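Local coordinates for protein gamma-resorcylate decarboxylase (Polaromonas, PDB 4QRO) that probably catalyses the non-oxidative, manganese-dependent decarboxylation of gamma-resorcylate (2,6-dihydroxybenzoate) to resorcinol, as a member of the amidohydrolase superfamily, at residues G121-D133 with D158-P170. Residues are numbered along the deposited sequence; the frame is centred on the assembly and turned at random.
Sequences GFVGALVNGFSQD and DVPFYLHPRNPLP. With MN (manganese (II) ion), chain K; 38L (2-nitrobenzene-1,3-diol), chain M.
Arg166 reaches from the loop after strand 161-164 across the Phe130 ring. Its CB lies beside Asn128 O, and CG, placed between the backbone N and carbonyl carbon (chi1 65°), passes that same oxygen on its way to the ring. Arg166 CD sits over the centre of Phe130, 3.4 Å from the ring centroid, a CH-pi contact. The chain bends at chi3, and the Arg166 guanidinium lies flat on the ring, offset toward its rim, with centres 4.1 Å and planes 5° apart. At the tip, Arg166 NH1 donates to Phe130 O (3.0 Å) and Arg166 NH2 to Gln132 OE1 (2.9 Å), the latter from above the amide plane. Replacing Arg166 by an alanine removes both donors and the stacked group, which would probably leave Phe130 O and Gln132 OE1 without these partners and the Phe130 ring less firmly held.

Upstream, the strands run parallel in register; Tyr162 N to Ala125 O (2.8 Å) and Val127 N to Tyr162 O (3.0 Å) are two of their four bonds. Leu126 CD1 sits over one face of the Tyr162 ring, offset toward the rim, as a CH-pi contact 4.0 Å from the centroid, while His164 NE2 binds manganese at 2.3 Å, alongside Glu8, His10 and Asp287. Helix 148-157 connects the strands as a beta-alpha-beta unit of the amidohydrolase barrel; helix 106-118 touches Ala125 and Val159, strand 214-216 flanks strand 161-164, and helix 188-202 meets Phe130 and Pro165.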
# COMPACT_ATOMS: atom_id res chain seq x y z
N GLY A 121 -13.59 32.16 -4.97
CA GLY A 121 -14.72 31.24 -5.01
C GLY A 121 -14.30 29.78 -5.17
O GLY A 121 -15.10 28.95 -5.60
N PHE A 122 -13.06 29.46 -4.82
CA PHE A 122 -12.59 28.06 -4.87
C PHE A 122 -13.26 27.22 -3.81
O PHE A 122 -13.69 27.74 -2.77
CB PHE A 122 -11.08 27.96 -4.72
CG PHE A 122 -10.29 28.50 -5.90
CD1 PHE A 122 -10.91 28.99 -7.04
CD2 PHE A 122 -8.91 28.48 -5.86
CE1 PHE A 122 -10.16 29.48 -8.10
CE2 PHE A 122 -8.15 28.94 -6.92
CZ PHE A 122 -8.78 29.45 -8.04
N VAL A 123 -13.26 25.91 -4.02
CA VAL A 123 -14.11 25.03 -3.21
C VAL A 123 -13.31 24.08 -2.31
O VAL A 123 -13.88 23.24 -1.64
CB VAL A 123 -15.13 24.24 -4.07
CG1 VAL A 123 -16.05 25.19 -4.82
CG2 VAL A 123 -14.43 23.29 -5.02
N GLY A 124 -11.99 24.24 -2.29
CA GLY A 124 -11.12 23.34 -1.53
C GLY A 124 -9.71 23.67 -1.92
O GLY A 124 -9.49 24.67 -2.62
N ALA A 125 -8.78 22.84 -1.46
CA ALA A 125 -7.36 22.95 -1.81
C ALA A 125 -6.87 21.60 -2.29
O ALA A 125 -7.39 20.57 -1.86
CB ALA A 125 -6.58 23.39 -0.61
N LEU A 126 -5.89 21.60 -3.19
CA LEU A 126 -5.21 20.37 -3.58
C LEU A 126 -3.72 20.58 -3.41
O LEU A 126 -3.15 21.57 -3.86
CB LEU A 126 -5.56 19.94 -5.01
CG LEU A 126 -4.94 18.58 -5.44
CD1 LEU A 126 -5.91 17.75 -6.29
CD2 LEU A 126 -3.62 18.76 -6.15
N VAL A 127 -3.09 19.62 -2.73
CA VAL A 127 -1.68 19.70 -2.39
C VAL A 127 -0.99 18.37 -2.66
O VAL A 127 -1.50 17.32 -2.29
CB VAL A 127 -1.50 20.11 -0.91
CG1 VAL A 127 -0.04 19.97 -0.46
CG2 VAL A 127 -2.03 21.52 -0.67
N ASN A 128 0.19 18.44 -3.27
CA ASN A 128 0.88 17.27 -3.74
C ASN A 128 1.84 16.74 -2.70
O ASN A 128 3.08 16.84 -2.83
CB ASN A 128 1.58 17.56 -5.06
CG ASN A 128 0.62 18.11 -6.10
OD1 ASN A 128 -0.35 17.45 -6.49
ND2 ASN A 128 0.89 19.34 -6.56
N GLY A 129 1.26 16.16 -1.66
CA GLY A 129 2.06 15.54 -0.63
C GLY A 129 2.96 16.54 0.09
O GLY A 129 2.64 17.73 0.18
N PHE A 130 4.09 16.04 0.58
CA PHE A 130 5.00 16.87 1.37
C PHE A 130 5.58 18.04 0.60
O PHE A 130 5.66 18.03 -0.64
CB PHE A 130 6.17 16.02 1.91
CG PHE A 130 7.05 15.44 0.83
CD1 PHE A 130 8.09 16.17 0.29
CD2 PHE A 130 6.85 14.14 0.38
CE1 PHE A 130 8.89 15.64 -0.72
CE2 PHE A 130 7.64 13.60 -0.62
CZ PHE A 130 8.67 14.35 -1.17
N SER A 131 6.04 19.03 1.36
CA SER A 131 6.72 20.19 0.78
C SER A 131 8.23 20.17 1.01
O SER A 131 8.74 19.66 2.03
CB SER A 131 6.14 21.47 1.35
OG SER A 131 4.81 21.62 0.96
N GLN A 132 8.93 20.74 0.05
CA GLN A 132 10.35 21.03 0.14
C GLN A 132 10.46 22.50 0.53
O GLN A 132 9.82 23.34 -0.09
CB GLN A 132 11.03 20.77 -1.20
CG GLN A 132 11.10 19.30 -1.60
CD GLN A 132 11.58 19.10 -3.03
OE1 GLN A 132 10.81 19.15 -3.96
NE2 GLN A 132 12.89 18.89 -3.20
N ASP A 133 11.25 22.79 1.55
CA ASP A 133 11.53 24.17 1.97
C ASP A 133 13.01 24.19 2.28
O ASP A 133 13.51 23.35 3.05
CB ASP A 133 10.70 24.56 3.20
CG ASP A 133 10.87 26.05 3.61
OD1 ASP A 133 11.99 26.66 3.57
OD2 ASP A 133 9.86 26.63 4.01
N ASP A 158 -14.34 25.49 6.28
CA ASP A 158 -15.17 24.33 5.98
C ASP A 158 -15.11 23.93 4.50
O ASP A 158 -16.14 23.72 3.84
CB ASP A 158 -16.63 24.54 6.44
CG ASP A 158 -17.45 23.26 6.40
OD1 ASP A 158 -16.88 22.15 6.53
OD2 ASP A 158 -18.68 23.35 6.23
N VAL A 159 -13.88 23.82 3.99
CA VAL A 159 -13.61 23.30 2.66
C VAL A 159 -12.65 22.10 2.76
O VAL A 159 -11.80 22.04 3.67
CB VAL A 159 -13.01 24.36 1.71
CG1 VAL A 159 -13.98 25.50 1.47
CG2 VAL A 159 -11.65 24.86 2.22
N PRO A 160 -12.79 21.12 1.84
CA PRO A 160 -11.93 19.92 1.88
C PRO A 160 -10.51 20.16 1.40
O PRO A 160 -10.26 21.11 0.64
CB PRO A 160 -12.64 18.96 0.92
CG PRO A 160 -14.04 19.44 0.84
CD PRO A 160 -13.92 20.94 0.91
N PHE A 161 -9.60 19.25 1.77
CA PHE A 161 -8.18 19.33 1.39
C PHE A 161 -7.88 18.02 0.70
O PHE A 161 -8.05 16.97 1.31
CB PHE A 161 -7.35 19.51 2.69
CG PHE A 161 -5.85 19.58 2.49
CD1 PHE A 161 -5.10 18.42 2.26
CD2 PHE A 161 -5.17 20.78 2.62
CE1 PHE A 161 -3.74 18.47 2.10
CE2 PHE A 161 -3.79 20.83 2.49
CZ PHE A 161 -3.07 19.68 2.23
N TYR A 162 -7.43 18.10 -0.55
CA TYR A 162 -7.14 16.92 -1.39
C TYR A 162 -5.67 16.66 -1.24
O TYR A 162 -4.85 17.47 -1.67
CB TYR A 162 -7.50 17.20 -2.85
CG TYR A 162 -7.76 15.98 -3.71
CD1 TYR A 162 -6.81 14.97 -3.84
CD2 TYR A 162 -8.96 15.85 -4.42
CE1 TYR A 162 -7.05 13.86 -4.63
CE2 TYR A 162 -9.23 14.74 -5.21
CZ TYR A 162 -8.27 13.75 -5.31
OH TYR A 162 -8.55 12.65 -6.13
N LEU A 163 -5.32 15.53 -0.61
CA LEU A 163 -3.93 15.20 -0.40
C LEU A 163 -3.56 14.29 -1.57
O LEU A 163 -3.91 13.11 -1.59
CB LEU A 163 -3.74 14.52 0.97
CG LEU A 163 -2.32 14.01 1.26
CD1 LEU A 163 -1.33 15.15 1.40
CD2 LEU A 163 -2.29 13.13 2.51
N HIS A 164 -2.91 14.87 -2.57
CA HIS A 164 -2.62 14.20 -3.85
C HIS A 164 -1.20 13.66 -3.76
O HIS A 164 -0.40 14.11 -2.91
CB HIS A 164 -2.77 15.24 -4.98
CG HIS A 164 -2.55 14.71 -6.36
ND1 HIS A 164 -1.31 14.70 -6.97
CD2 HIS A 164 -3.42 14.21 -7.27
CE1 HIS A 164 -1.43 14.21 -8.19
NE2 HIS A 164 -2.70 13.91 -8.40
N PRO A 165 -0.85 12.69 -4.62
CA PRO A 165 0.54 12.22 -4.52
C PRO A 165 1.63 13.13 -5.05
O PRO A 165 1.37 14.11 -5.77
CB PRO A 165 0.54 10.93 -5.37
CG PRO A 165 -0.88 10.50 -5.43
CD PRO A 165 -1.68 11.78 -5.44
N ARG A 166 2.84 12.79 -4.64
CA ARG A 166 4.08 13.15 -5.33
C ARG A 166 5.01 11.98 -5.07
O ARG A 166 4.72 11.10 -4.22
CB ARG A 166 4.70 14.47 -4.81
CG ARG A 166 5.18 14.39 -3.36
CD ARG A 166 5.95 15.61 -2.91
NE ARG A 166 7.14 15.82 -3.71
CZ ARG A 166 7.84 16.95 -3.75
NH1 ARG A 166 7.46 18.00 -3.02
NH2 ARG A 166 8.91 17.04 -4.54
N ASN A 167 6.14 11.97 -5.75
CA ASN A 167 7.18 10.97 -5.50
C ASN A 167 8.01 11.28 -4.28
O ASN A 167 8.22 12.44 -3.94
CB ASN A 167 8.11 10.82 -6.72
CG ASN A 167 7.63 9.77 -7.71
OD1 ASN A 167 7.17 8.69 -7.33
ND2 ASN A 167 7.73 10.08 -9.00
N PRO A 168 8.53 10.23 -3.59
CA PRO A 168 9.45 10.50 -2.51
C PRO A 168 10.75 11.13 -3.03
O PRO A 168 11.12 10.91 -4.20
CB PRO A 168 9.75 9.09 -1.93
CG PRO A 168 9.49 8.16 -3.06
CD PRO A 168 8.37 8.78 -3.85
N LEU A 169 11.43 11.89 -2.19
CA LEU A 169 12.77 12.38 -2.52
C LEU A 169 13.69 11.16 -2.73
O LEU A 169 13.45 10.13 -2.09
CB LEU A 169 13.31 13.25 -1.40
CG LEU A 169 12.53 14.56 -1.11
CD1 LEU A 169 13.19 15.35 -0.01
CD2 LEU A 169 12.39 15.41 -2.37
N PRO A 170 14.71 11.26 -3.61
CA PRO A 170 15.60 10.11 -3.92
C PRO A 170 16.25 9.44 -2.71
O PRO A 170 16.35 8.21 -2.67
CB PRO A 170 16.66 10.74 -4.83
CG PRO A 170 15.89 11.80 -5.57
CD PRO A 170 14.93 12.38 -4.55
MN MN K . -3.57 13.13 -10.33
OAK 38L M . -2.34 11.16 -9.99
NAG 38L M . -1.71 10.51 -10.77
OAJ 38L M . -1.67 9.29 -10.62
CAA 38L M . -1.03 11.16 -11.83
CAF 38L M . -0.28 10.37 -12.70
OAH 38L M . -0.71 9.12 -13.02
CAE 38L M . 0.90 10.86 -13.25
CAD 38L M . 1.32 12.16 -12.98
CAC 38L M . 0.49 13.01 -12.25
CAB 38L M . -0.71 12.53 -11.72
OAI 38L M . -1.54 13.39 -11.06